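PDB 2V0X: lamina-associated polypeptide 2 isoforms alpha/zeta from Mus musculus, which is a component of the nuclear lamina that dimerizes through this mainly helical domain and probably acts with lamin A and chromatin. Local coordinates for residues E44-Q49 and E176-A181; R60-S65 and A124-F129; A142-S147 and Q153-I158; M189-L194 and G217-G222. The protein carries 2 engineered substitutions. All coordinates share one frame; numbering follows the deposited sequence.

Contact 1 of 4, residues E44-Q49 and E176-A181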
loop_
_atom_site.group_PDB
_atom_site.type_symbol
_atom_site.label_atom_id
_atom_site.label_comp_id
_atom_site.label_asym_id
_atom_site.label_seq_id
_atom_site.Cartn_x
_atom_site.Cartn_y
_atom_site.Cartn_z
ATOM N N GLU B 44 -5.032 3.258 -13.876
ATOM C CA GLU B 44 -6.197 3.045 -14.736
ATOM C C GLU B 44 -6.282 1.628 -15.319
ATOM O O GLU B 44 -7.383 1.085 -15.473
ATOM C CB GLU B 44 -6.230 4.077 -15.859
ATOM C CG GLU B 44 -7.492 4.027 -16.712
ATOM C CD GLU B 44 -7.423 4.931 -17.930
ATOM O OE1 GLU B 44 -6.552 5.833 -17.971
ATOM O OE2 GLU B 44 -8.242 4.735 -18.854
ATOM N N GLU B 45 -5.136 1.030 -15.635
ATOM C CA GLU B 45 -5.104 -0.328 -16.177
ATOM C C GLU B 45 -5.621 -1.332 -15.160
ATOM O O GLU B 45 -6.369 -2.247 -15.514
ATOM C CB GLU B 45 -3.688 -0.734 -16.588
ATOM C CG GLU B 45 -3.162 -0.018 -17.821
ATOM C CD GLU B 45 -1.706 -0.347 -18.106
ATOM O OE1 GLU B 45 -1.396 -1.535 -18.347
ATOM O OE2 GLU B 45 -0.871 0.583 -18.088
ATOM N N GLU B 46 -5.217 -1.169 -13.901
ATOM C CA GLU B 46 -5.649 -2.069 -12.833
ATOM C C GLU B 46 -7.120 -1.890 -12.523
ATOM O O GLU B 46 -7.807 -2.840 -12.176
ATOM C CB GLU B 46 -4.858 -1.821 -11.543
ATOM C CG GLU B 46 -3.363 -2.047 -11.665
ATOM C CD GLU B 46 -3.007 -3.462 -12.075
ATOM O OE1 GLU B 46 -3.600 -4.422 -11.530
ATOM O OE2 GLU B 46 -2.120 -3.606 -12.938
ATOM N N TRP B 47 -7.603 -0.665 -12.662
ATOM C CA TRP B 47 -8.992 -0.352 -12.359
ATOM C C TRP B 47 -10.009 -0.788 -13.407
ATOM O O TRP B 47 -11.212 -0.678 -13.179
ATOM C CB TRP B 47 -9.132 1.130 -12.055
ATOM C CG TRP B 47 -8.554 1.504 -10.736
ATOM C CD1 TRP B 47 -7.960 0.659 -9.820
ATOM C CD2 TRP B 47 -8.532 2.811 -10.148
ATOM N NE1 TRP B 47 -7.575 1.368 -8.706
ATOM C CE2 TRP B 47 -7.912 2.688 -8.878
ATOM C CE3 TRP B 47 -8.982 4.074 -10.567
ATOM C CZ2 TRP B 47 -7.730 3.787 -8.025
ATOM C CZ3 TRP B 47 -8.805 5.166 -9.712
ATOM C CH2 TRP B 47 -8.183 5.016 -8.458
ATOM N N GLN B 48 -9.532 -1.295 -14.540
ATOM C CA GLN B 48 -10.428 -1.738 -15.599
ATOM C C GLN B 48 -11.106 -3.045 -15.200
ATOM O O GLN B 48 -12.179 -3.377 -15.694
ATOM C CB GLN B 48 -9.673 -1.912 -16.924
ATOM C CG GLN B 48 -9.085 -0.623 -17.494
ATOM C CD GLN B 48 -10.132 0.453 -17.734
ATOM O OE1 GLN B 48 -11.098 0.243 -18.467
ATOM N NE2 GLN B 48 -9.941 1.615 -17.120
ATOM N N GLN B 49 -10.499 -3.749 -14.254
ATOM C CA GLN B 49 -11.032 -5.018 -13.774
ATOM C C GLN B 49 -10.659 -5.066 -12.289
ATOM O O GLN B 49 -9.606 -5.576 -11.942
ATOM C CB GLN B 49 -10.354 -6.154 -14.553
ATOM C CG GLN B 49 -11.260 -7.311 -14.946
ATOM C CD GLN B 49 -11.513 -8.273 -13.812
ATOM O OE1 GLN B 49 -10.781 -9.244 -13.636
ATOM N NE2 GLN B 49 -12.561 -8.017 -13.041
ATOM N N GLU B 176 4.960 -0.451 -6.392
ATOM C CA GLU B 176 4.240 -0.004 -5.189
ATOM C C GLU B 176 2.938 0.675 -5.620
ATOM O O GLU B 176 1.873 0.448 -5.032
ATOM C CB GLU B 176 5.082 0.993 -4.379
ATOM C CG GLU B 176 6.418 0.447 -3.926
ATOM C CD GLU B 176 7.256 1.443 -3.135
ATOM O OE1 GLU B 176 7.499 2.568 -3.622
ATOM O OE2 GLU B 176 7.702 1.080 -2.031
ATOM N N VAL B 177 3.032 1.480 -6.673
ATOM C CA VAL B 177 1.872 2.192 -7.217
ATOM C C VAL B 177 0.837 1.150 -7.690
ATOM O O VAL B 177 -0.360 1.289 -7.454
ATOM C CB VAL B 177 2.294 3.112 -8.420
ATOM C CG1 VAL B 177 1.049 3.614 -9.210
ATOM C CG2 VAL B 177 3.074 4.333 -7.911
ATOM N N ARG B 178 1.318 0.104 -8.352
ATOM C CA ARG B 178 0.452 -0.976 -8.844
ATOM C C ARG B 178 -0.267 -1.689 -7.688
ATOM O O ARG B 178 -1.479 -1.897 -7.733
ATOM C CB ARG B 178 1.276 -1.993 -9.662
ATOM C CG ARG B 178 0.437 -3.118 -10.260
ATOM C CD ARG B 178 1.151 -3.820 -11.401
ATOM N NE ARG B 178 1.388 -2.919 -12.525
ATOM C CZ ARG B 178 2.534 -2.842 -13.195
ATOM N NH1 ARG B 178 3.564 -3.612 -12.857
ATOM N NH2 ARG B 178 2.647 -1.997 -14.215
HETATM N N MSE B 179 0.487 -2.075 -6.663
HETATM C CA MSE B 179 -0.094 -2.736 -5.498
HETATM C C MSE B 179 -1.136 -1.851 -4.808
HETATM O O MSE B 179 -2.192 -2.344 -4.378
HETATM C CB MSE B 179 0.993 -3.167 -4.505
HETATM C CG MSE B 179 1.925 -4.292 -5.003
HETATM SE SE MSE B 179 0.982 -5.797 -5.865
HETATM C CE MSE B 179 -0.372 -6.087 -4.586
ATOM N N SER B 180 -0.849 -0.550 -4.713
ATOM C CA SER B 180 -1.770 0.410 -4.100
ATOM C C SER B 180 -3.063 0.523 -4.915
ATOM O O SER B 180 -4.146 0.616 -4.349
ATOM C CB SER B 180 -1.122 1.802 -3.990
ATOM O OG SER B 180 -0.047 1.805 -3.060
ATOM N N ALA B 181 -2.934 0.507 -6.238
ATOM C CA ALA B 181 -4.086 0.609 -7.122
ATOM C C ALA B 181 -4.982 -0.614 -6.951
ATOM O O ALA B 181 -6.205 -0.481 -6.909
ATOM C CB ALA B 181 -3.650 0.761 -8.587
#

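Contact 2 of 4, residues R60-S65 and A124-F129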
loop_
_atom_site.group_PDB
_atom_site.type_symbol
_atom_site.label_atom_id
_atom_site.label_comp_id
_atom_site.label_asym_id
_atom_site.label_seq_id
_atom_site.Cartn_x
_atom_site.Cartn_y
_atom_site.Cartn_z
ATOM N N ARG B 60 10.240 -11.333 -7.256
ATOM C CA ARG B 60 10.910 -10.062 -7.425
ATOM C C ARG B 60 11.305 -9.376 -6.121
ATOM O O ARG B 60 12.332 -8.709 -6.052
ATOM C CB ARG B 60 10.052 -9.150 -8.314
ATOM C CG ARG B 60 9.998 -9.638 -9.767
ATOM C CD ARG B 60 8.856 -9.027 -10.576
ATOM N NE ARG B 60 9.144 -9.050 -12.015
ATOM C CZ ARG B 60 8.968 -10.097 -12.822
ATOM N NH1 ARG B 60 8.497 -11.242 -12.359
ATOM N NH2 ARG B 60 9.274 -9.999 -14.106
ATOM N N TYR B 61 10.532 -9.604 -5.069
ATOM C CA TYR B 61 10.817 -8.983 -3.787
ATOM C C TYR B 61 10.694 -9.990 -2.660
ATOM O O TYR B 61 9.905 -9.801 -1.731
ATOM C CB TYR B 61 9.841 -7.824 -3.579
ATOM C CG TYR B 61 9.915 -6.820 -4.706
ATOM C CD1 TYR B 61 8.961 -6.804 -5.714
ATOM C CD2 TYR B 61 10.944 -5.876 -4.751
ATOM C CE1 TYR B 61 9.013 -5.861 -6.737
ATOM C CE2 TYR B 61 11.006 -4.937 -5.773
ATOM C CZ TYR B 61 10.040 -4.931 -6.753
ATOM O OH TYR B 61 10.090 -3.970 -7.740
ATOM N N PRO B 62 11.539 -11.035 -2.688
ATOM C CA PRO B 62 11.548 -12.099 -1.684
ATOM C C PRO B 62 11.888 -11.617 -0.267
ATOM O O PRO B 62 12.761 -10.768 -0.063
ATOM C CB PRO B 62 12.623 -13.048 -2.219
ATOM C CG PRO B 62 13.608 -12.093 -2.823
ATOM C CD PRO B 62 12.708 -11.156 -3.582
ATOM N N VAL B 63 11.202 -12.191 0.712
ATOM C CA VAL B 63 11.429 -11.849 2.100
ATOM C C VAL B 63 11.465 -13.151 2.906
ATOM O O VAL B 63 10.848 -14.150 2.519
ATOM C CB VAL B 63 10.342 -10.883 2.624
ATOM C CG1 VAL B 63 10.450 -10.719 4.136
ATOM C CG2 VAL B 63 10.504 -9.508 1.957
ATOM N N SER B 64 12.225 -13.145 3.995
ATOM C CA SER B 64 12.362 -14.306 4.850
ATOM C C SER B 64 12.213 -13.947 6.322
ATOM O O SER B 64 12.278 -12.766 6.700
ATOM C CB SER B 64 13.736 -14.956 4.632
ATOM O OG SER B 64 13.902 -15.382 3.289
ATOM N N SER B 65 12.021 -15.000 7.118
ATOM C CA SER B 65 11.887 -14.986 8.569
ATOM C C SER B 65 10.518 -15.448 9.055
ATOM O O SER B 65 9.488 -15.229 8.402
ATOM C CB SER B 65 12.268 -13.632 9.199
ATOM O OG SER B 65 11.193 -12.706 9.205
ATOM N N ALA B 124 8.474 -2.183 -0.239
ATOM C CA ALA B 124 9.039 -1.076 0.549
ATOM C C ALA B 124 10.266 -1.502 1.318
ATOM O O ALA B 124 11.234 -0.734 1.418
ATOM C CB ALA B 124 8.001 -0.467 1.503
ATOM N N ALA B 125 10.206 -2.704 1.900
ATOM C CA ALA B 125 11.327 -3.263 2.655
ATOM C C ALA B 125 12.567 -3.327 1.766
ATOM O O ALA B 125 13.670 -2.986 2.192
ATOM C CB ALA B 125 10.980 -4.677 3.180
ATOM N N HIS B 126 12.386 -3.785 0.533
ATOM C CA HIS B 126 13.509 -3.865 -0.396
ATOM C C HIS B 126 13.984 -2.467 -0.749
ATOM O O HIS B 126 15.178 -2.220 -0.835
ATOM C CB HIS B 126 13.127 -4.645 -1.655
ATOM C CG HIS B 126 13.211 -6.124 -1.473
ATOM N ND1 HIS B 126 14.300 -6.863 -1.890
ATOM C CD2 HIS B 126 12.383 -6.995 -0.849
ATOM C CE1 HIS B 126 14.142 -8.123 -1.522
ATOM N NE2 HIS B 126 12.987 -8.228 -0.891
ATOM N N THR B 127 13.043 -1.545 -0.901
ATOM C CA THR B 127 13.380 -0.164 -1.227
ATOM C C THR B 127 14.253 0.458 -0.123
ATOM O O THR B 127 15.223 1.142 -0.437
ATOM C CB THR B 127 12.108 0.683 -1.479
ATOM O OG1 THR B 127 11.426 0.162 -2.626
ATOM C CG2 THR B 127 12.462 2.137 -1.774
ATOM N N ALA B 128 13.945 0.191 1.151
ATOM C CA ALA B 128 14.748 0.743 2.236
ATOM C C ALA B 128 16.173 0.187 2.143
ATOM O O ALA B 128 17.143 0.951 2.176
ATOM C CB ALA B 128 14.120 0.430 3.616
ATOM N N PHE B 129 16.284 -1.126 1.927
ATOM C CA PHE B 129 17.580 -1.774 1.797
ATOM C C PHE B 129 18.411 -1.166 0.660
ATOM O O PHE B 129 19.562 -0.814 0.852
ATOM C CB PHE B 129 17.423 -3.281 1.556
ATOM C CG PHE B 129 18.712 -3.964 1.194
ATOM C CD1 PHE B 129 19.679 -4.196 2.159
ATOM C CD2 PHE B 129 18.985 -4.309 -0.129
ATOM C CE1 PHE B 129 20.908 -4.760 1.812
ATOM C CE2 PHE B 129 20.206 -4.870 -0.493
ATOM C CZ PHE B 129 21.172 -5.097 0.476
#

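Contact 3 of 4, residues A142-S147 and Q153-I158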
loop_
_atom_site.group_PDB
_atom_site.type_symbol
_atom_site.label_atom_id
_atom_site.label_comp_id
_atom_site.label_asym_id
_atom_site.label_seq_id
_atom_site.Cartn_x
_atom_site.Cartn_y
_atom_site.Cartn_z
ATOM N N ALA B 142 32.436 9.330 -3.280
ATOM C CA ALA B 142 32.818 10.669 -2.849
ATOM C C ALA B 142 34.242 10.654 -2.306
ATOM O O ALA B 142 35.075 11.457 -2.721
ATOM C CB ALA B 142 31.854 11.183 -1.776
ATOM N N GLN B 143 34.524 9.712 -1.407
ATOM C CA GLN B 143 35.849 9.587 -0.804
ATOM C C GLN B 143 36.947 9.314 -1.832
ATOM O O GLN B 143 38.055 9.851 -1.720
ATOM C CB GLN B 143 35.853 8.497 0.266
ATOM C CG GLN B 143 34.858 8.744 1.386
ATOM C CD GLN B 143 34.961 7.729 2.506
ATOM O OE1 GLN B 143 36.035 7.185 2.770
ATOM N NE2 GLN B 143 33.846 7.479 3.182
ATOM N N ILE B 144 36.631 8.506 -2.841
ATOM C CA ILE B 144 37.586 8.169 -3.892
ATOM C C ILE B 144 38.013 9.415 -4.661
ATOM O O ILE B 144 39.204 9.721 -4.739
ATOM C CB ILE B 144 37.000 7.104 -4.858
ATOM C CG1 ILE B 144 36.843 5.778 -4.119
ATOM C CG2 ILE B 144 37.895 6.917 -6.082
ATOM C CD1 ILE B 144 35.975 4.767 -4.842
ATOM N N ILE B 145 37.040 10.160 -5.178
ATOM C CA ILE B 145 37.326 11.377 -5.942
ATOM C C ILE B 145 37.792 12.535 -5.059
ATOM O O ILE B 145 38.282 13.551 -5.554
ATOM C CB ILE B 145 36.114 11.810 -6.792
ATOM C CG1 ILE B 145 34.885 12.026 -5.911
ATOM C CG2 ILE B 145 35.824 10.756 -7.838
ATOM C CD1 ILE B 145 33.644 12.449 -6.674
ATOM N N ASN B 146 37.626 12.364 -3.752
ATOM C CA ASN B 146 38.031 13.348 -2.755
ATOM C C ASN B 146 39.512 13.153 -2.411
ATOM O O ASN B 146 40.224 14.119 -2.144
ATOM C CB ASN B 146 37.144 13.191 -1.513
ATOM C CG ASN B 146 37.707 13.866 -0.285
ATOM O OD1 ASN B 146 37.299 14.969 0.072
ATOM N ND2 ASN B 146 38.591 13.169 0.417
ATOM N N SER B 147 39.963 11.899 -2.398
ATOM C CA SER B 147 41.359 11.586 -2.101
ATOM C C SER B 147 42.211 11.772 -3.361
ATOM O O SER B 147 42.570 12.898 -3.708
ATOM C CB SER B 147 41.497 10.160 -1.554
ATOM O OG SER B 147 40.750 9.998 -0.361
ATOM N N GLN B 153 38.254 5.528 -12.818
ATOM C CA GLN B 153 37.558 4.287 -13.160
ATOM C C GLN B 153 36.996 3.576 -11.925
ATOM O O GLN B 153 35.988 2.877 -12.008
ATOM C CB GLN B 153 38.464 3.342 -13.959
ATOM C CG GLN B 153 37.728 2.126 -14.524
ATOM C CD GLN B 153 38.619 1.212 -15.346
ATOM O OE1 GLN B 153 38.954 0.104 -14.924
ATOM N NE2 GLN B 153 38.999 1.669 -16.532
ATOM N N GLN B 154 37.646 3.762 -10.779
ATOM C CA GLN B 154 37.185 3.147 -9.539
ATOM C C GLN B 154 35.864 3.812 -9.133
ATOM O O GLN B 154 34.878 3.129 -8.837
ATOM C CB GLN B 154 38.246 3.311 -8.445
ATOM C CG GLN B 154 37.806 2.914 -7.040
ATOM C CD GLN B 154 37.577 1.424 -6.864
ATOM O OE1 GLN B 154 38.396 0.727 -6.267
ATOM N NE2 GLN B 154 36.442 0.934 -7.350
ATOM N N ALA B 155 35.842 5.141 -9.153
ATOM C CA ALA B 155 34.643 5.894 -8.806
ATOM C C ALA B 155 33.529 5.622 -9.825
ATOM O O ALA B 155 32.368 5.466 -9.451
ATOM C CB ALA B 155 34.954 7.380 -8.732
ATOM N N LEU B 156 33.887 5.548 -11.105
ATOM C CA LEU B 156 32.919 5.269 -12.161
ATOM C C LEU B 156 32.210 3.921 -11.982
ATOM O O LEU B 156 31.030 3.790 -12.318
ATOM C CB LEU B 156 33.590 5.318 -13.532
ATOM C CG LEU B 156 33.759 6.715 -14.126
ATOM C CD1 LEU B 156 34.894 6.711 -15.142
ATOM C CD2 LEU B 156 32.445 7.164 -14.763
ATOM N N ARG B 157 32.935 2.916 -11.500
ATOM C CA ARG B 157 32.340 1.604 -11.264
ATOM C C ARG B 157 31.408 1.666 -10.060
ATOM O O ARG B 157 30.380 1.000 -10.031
ATOM C CB ARG B 157 33.415 0.528 -11.066
ATOM C CG ARG B 157 33.868 -0.118 -12.384
ATOM C CD ARG B 157 34.892 -1.241 -12.173
ATOM N NE ARG B 157 36.146 -0.744 -11.610
ATOM C CZ ARG B 157 36.471 -0.804 -10.321
ATOM N NH1 ARG B 157 35.636 -1.347 -9.442
ATOM N NH2 ARG B 157 37.622 -0.298 -9.904
ATOM N N ILE B 158 31.755 2.488 -9.079
ATOM C CA ILE B 158 30.915 2.640 -7.901
ATOM C C ILE B 158 29.640 3.356 -8.330
ATOM O O ILE B 158 28.542 2.909 -8.023
ATOM C CB ILE B 158 31.633 3.426 -6.782
ATOM C CG1 ILE B 158 32.780 2.585 -6.218
ATOM C CG2 ILE B 158 30.684 3.743 -5.642
ATOM C CD1 ILE B 158 32.320 1.242 -5.683
#

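Contact 4 of 4, residues M189-L194 and G217-G222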
loop_
_atom_site.group_PDB
_atom_site.type_symbol
_atom_site.label_atom_id
_atom_site.label_comp_id
_atom_site.label_asym_id
_atom_site.label_seq_id
_atom_site.Cartn_x
_atom_site.Cartn_y
_atom_site.Cartn_z
HETATM N N MSE B 189 -14.457 -2.469 -4.666
HETATM C CA MSE B 189 -15.303 -3.625 -4.953
HETATM C C MSE B 189 -16.126 -3.979 -3.690
HETATM O O MSE B 189 -17.349 -4.139 -3.739
HETATM C CB MSE B 189 -14.450 -4.822 -5.375
HETATM C CG MSE B 189 -15.277 -6.064 -5.726
HETATM SE SE MSE B 189 -14.254 -7.724 -5.796
HETATM C CE MSE B 189 -14.462 -8.261 -3.953
ATOM N N GLY B 190 -15.446 -4.062 -2.555
ATOM C CA GLY B 190 -16.127 -4.373 -1.319
ATOM C C GLY B 190 -17.261 -3.396 -1.048
ATOM O O GLY B 190 -18.378 -3.812 -0.718
ATOM N N ARG B 191 -16.993 -2.105 -1.233
ATOM C CA ARG B 191 -17.997 -1.072 -0.986
ATOM C C ARG B 191 -19.140 -1.071 -1.991
ATOM O O ARG B 191 -20.251 -0.673 -1.646
ATOM C CB ARG B 191 -17.352 0.324 -0.863
ATOM C CG ARG B 191 -16.437 0.463 0.365
ATOM C CD ARG B 191 -15.726 1.817 0.412
ATOM N NE ARG B 191 -16.644 2.932 0.630
ATOM C CZ ARG B 191 -16.685 4.032 -0.116
ATOM N NH1 ARG B 191 -15.863 4.171 -1.146
ATOM N NH2 ARG B 191 -17.521 5.018 0.195
ATOM N N ARG B 192 -18.877 -1.472 -3.230
ATOM C CA ARG B 192 -19.958 -1.553 -4.214
ATOM C C ARG B 192 -20.984 -2.596 -3.722
ATOM O O ARG B 192 -22.180 -2.319 -3.667
ATOM C CB ARG B 192 -19.423 -1.933 -5.588
ATOM C CG ARG B 192 -18.785 -0.774 -6.325
ATOM C CD ARG B 192 -18.303 -1.235 -7.666
ATOM N NE ARG B 192 -17.817 -0.113 -8.460
ATOM C CZ ARG B 192 -17.367 -0.233 -9.702
ATOM N NH1 ARG B 192 -17.355 -1.420 -10.274
ATOM N NH2 ARG B 192 -16.911 0.825 -10.361
ATOM N N TYR B 193 -20.504 -3.759 -3.282
ATOM C CA TYR B 193 -21.398 -4.805 -2.768
ATOM C C TYR B 193 -22.121 -4.318 -1.524
ATOM O O TYR B 193 -23.323 -4.537 -1.355
ATOM C CB TYR B 193 -20.621 -6.078 -2.429
ATOM C CG TYR B 193 -20.290 -6.920 -3.637
ATOM C CD1 TYR B 193 -19.020 -6.886 -4.213
ATOM C CD2 TYR B 193 -21.245 -7.773 -4.193
ATOM C CE1 TYR B 193 -18.706 -7.687 -5.317
ATOM C CE2 TYR B 193 -20.948 -8.574 -5.289
ATOM C CZ TYR B 193 -19.675 -8.527 -5.846
ATOM O OH TYR B 193 -19.377 -9.327 -6.927
ATOM N N LEU B 194 -21.394 -3.615 -0.668
ATOM C CA LEU B 194 -21.977 -3.111 0.555
ATOM C C LEU B 194 -23.093 -2.096 0.349
ATOM O O LEU B 194 -24.111 -2.162 1.033
ATOM C CB LEU B 194 -20.908 -2.510 1.448
ATOM C CG LEU B 194 -21.408 -1.992 2.792
ATOM C CD1 LEU B 194 -21.898 -3.170 3.672
ATOM C CD2 LEU B 194 -20.271 -1.246 3.475
ATOM N N GLY B 217 -13.215 9.011 -8.045
ATOM C CA GLY B 217 -14.242 10.027 -7.870
ATOM C C GLY B 217 -15.445 9.475 -7.129
ATOM O O GLY B 217 -15.723 9.873 -5.989
ATOM N N THR B 218 -16.194 8.600 -7.792
ATOM C CA THR B 218 -17.350 7.971 -7.162
ATOM C C THR B 218 -17.295 6.443 -7.342
ATOM O O THR B 218 -16.698 5.931 -8.290
ATOM C CB THR B 218 -18.702 8.512 -7.700
ATOM O OG1 THR B 218 -18.844 8.173 -9.079
ATOM C CG2 THR B 218 -18.800 10.021 -7.521
ATOM N N LEU B 219 -17.965 5.733 -6.445
ATOM C CA LEU B 219 -17.996 4.270 -6.456
ATOM C C LEU B 219 -18.473 3.701 -7.797
ATOM O O LEU B 219 -17.915 2.729 -8.306
ATOM C CB LEU B 219 -18.913 3.807 -5.324
ATOM C CG LEU B 219 -18.538 2.698 -4.341
ATOM C CD1 LEU B 219 -17.122 2.872 -3.818
ATOM C CD2 LEU B 219 -19.562 2.720 -3.206
ATOM N N PHE B 220 -19.462 4.345 -8.405
ATOM C CA PHE B 220 -20.000 3.844 -9.663
ATOM C C PHE B 220 -19.860 4.774 -10.872
ATOM O O PHE B 220 -20.333 4.441 -11.972
ATOM C CB PHE B 220 -21.472 3.466 -9.474
ATOM C CG PHE B 220 -21.711 2.450 -8.387
ATOM C CD1 PHE B 220 -22.268 2.837 -7.172
ATOM C CD2 PHE B 220 -21.445 1.106 -8.606
ATOM C CE1 PHE B 220 -22.567 1.890 -6.184
ATOM C CE2 PHE B 220 -21.737 0.145 -7.635
ATOM C CZ PHE B 220 -22.299 0.536 -6.423
ATOM N N GLY B 221 -19.232 5.935 -10.667
ATOM C CA GLY B 221 -19.045 6.911 -11.735
ATOM C C GLY B 221 -18.583 6.335 -13.064
ATOM O O GLY B 221 -17.760 5.417 -13.110
ATOM N N GLY B 222 -19.130 6.870 -14.150
ATOM C CA GLY B 222 -18.769 6.387 -15.472
ATOM C C GLY B 222 -19.749 5.345 -15.984
ATOM O O GLY B 222 -19.924 5.184 -17.194
#

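Contact 1 of 4, residues E44-Q49 and E176-A181
The indole N-H of Trp47 donates to the backbone oxygen of Ala181, NE1 to O 2.9 Å, with an N-H...O angle of 153°. This bond ties segment 44-49, which continues from helix 35-46, to helix 152-196, one arm of the long antiparallel helical hairpin from which the dimer's coiled coil is built. The oxygen lies in the plane of the indole at its edge, whereas seen from the acceptor the donor is tilted from the carbonyl plane. Tryptophan suits the place because one ring can bury a broad apolar surface and still offer an N-H; here the ring also meets Phe214 and packs on Tyr114 of the second subunit.

Beside the indole N-H the two segments come close, which the small Ala181 allows. Its CB lies 4.0 Å from Trp47 NE1 and 4.1 Å from Glu46 CB, so one methyl group fits against both neighbours. Glu46 turns with its chain bent at chi2 (-60°), which brings the carboxylate back across the Arg178 side chain nearly at a right angle. Its CD touches the aliphatic CG of Arg178 at 3.9 Å. The same crossing brings the charged groups together in a rather long salt bridge, the two planes being 49° apart, and the glutamate has a second cationic partner, since OE1 pairs with Arg52. Two positive groups sharing one carboxylate would probably favour its ionised form. The arginine's side of the bridge uses the nitrogen next to its methylenes, Glu46 OE2 standing 3.6 Å from Arg178 NE.

Contact 2 of 4, residues R60-S65 and A124-F129
His126 makes the one hydrogen bond between the segments: its NE2 donates to the backbone oxygen of Pro62 at 2.7 Å, with an N-H...O angle of 151°. The oxygen sits in the imidazole plane, but the ring nitrogen stands above the plane of the proline carbonyl. A histidine fits here because it carries an N-H at the far edge of a flat ring; with CG opposite the carbonyl carbon (chi1 -82°), that ring swings out to the passing loop.

Aromatic contacts come next. Tyr61 turns the edge of its phenol toward the face of the imidazole in a T-shaped pair, centroids 5.8 Å apart and planes at 70°. Its CB adds an off-centre CH-pi contact, 4.2 Å from the centroid of the His126 ring. These contacts pin the loop 60-65 against helix 100-146, the first arm of the coiled-coil hairpin, and the phenol OH of Tyr61 bonds to Asp175 on the second arm, bridging the two. The imidazole also stacks with Phe33 of the second subunit.

Van der Waals contacts line the ring edge. Pro62 CD lies 3.9 Å from His126 CE1, and Val63 CG2 is 4.0 Å from NE2 of His126.

Contact 3 of 4, residues A142-S147 and Q153-I158
Ile144 lies across Gln154 at about a right angle, its CD1 pressed against the glutamine CG at 3.4 Å, a tight fit. The torsions explain the meeting: the isoleucine's CG1 arm stands opposite its carbonyl carbon (chi1 -68°) and runs out straight to CD1, while the CG of Gln154, opposite its own backbone N (chi1 171°), meets that methyl, and the bend at chi2 only turns the amide. The same CD1 passes Ile158 obliquely, 4.1 Å from its CG1. The other branch of Ile144 points elsewhere, CG2 resting 4.0 Å from the CB of Ala155.

Ala155 receives a second methyl as well, CG2 of Ile145 at 3.6 Å from its CB. Alanine suits this point because its short side chain lets the backbones come together; the CA atoms of Ile144 and Ala155 are 6.2 Å apart. Here helices 100-146 and 152-196 close their helical hairpin: the local axes pass 9.1 Å from each other at 164°, nearly antiparallel. Ile145 also packs on Ile145 of the second subunit, so the hairpin end takes part in the dimer.

All these touching atoms are carbon, even on the glutamine, consistent with the arms being held here mainly by van der Waals fit and the hydrophobic effect.

Contact 4 of 4, residues M189-L194 and G217-G222
NE and NH2 of Arg192 both donate to the backbone oxygen of Leu219, NE at 2.8 Å and NH2 at 3.0 Å from that one O atom. The bonds fasten the C-terminal loop to the second arm of the coiled-coil hairpin, helix 152-196. The acceptor lies at the edge of the guanidinium, near its plane, where both N-H groups can converge on it; the chain, extended from CG to NE, carries the group out to the loop. Its remaining nitrogen, NH1, bonds to the carbonyls of Thr210 and Ala212, so this buried arginine spends its N-H groups on several backbone oxygens.

Polar contacts of Arg191 lead to the other chain: NE forms a salt bridge with Asp107 and NH1 bonds to Pro75 O, both of the second subunit. Arginine suits both places because its planar group can donate in several directions.

Carbon contacts run alongside. Phe220 and Arg192 lie side by side, pointing opposite ways, ring and guanidinium planes only 16° apart, with Phe220 CE2 at 3.4 Å from the arginine CG. Leu219 reaches both arginines: its CG is 4.0 Å from Arg192 CG, its CD2 lies over one face of the Arg191 guanidinium, and its CD1 comes within 3.2 Å of Arg191 NH1.

Overall arrangement
The four contacts are strung along one helical hairpin, and each also touches the second subunit. Contact 3 closes the hairpin at its turn, about 39 Å from the centre of the chain, while contact 4 lies 54 Å from contact 3, centre to centre, on the opposite side of the chain's centre. Between them, contacts 1 and 2 dock segments from before the hairpin onto its arms: contact 1 sets 44-49 against helix 152-196, and in contact 2 the loop 60-65 packs on helix 100-146. Their centres are 21 Å apart. Contacts 1 and 4 share helix 152-196, with centres 15 Å apart and nearest atoms about 6 Å apart.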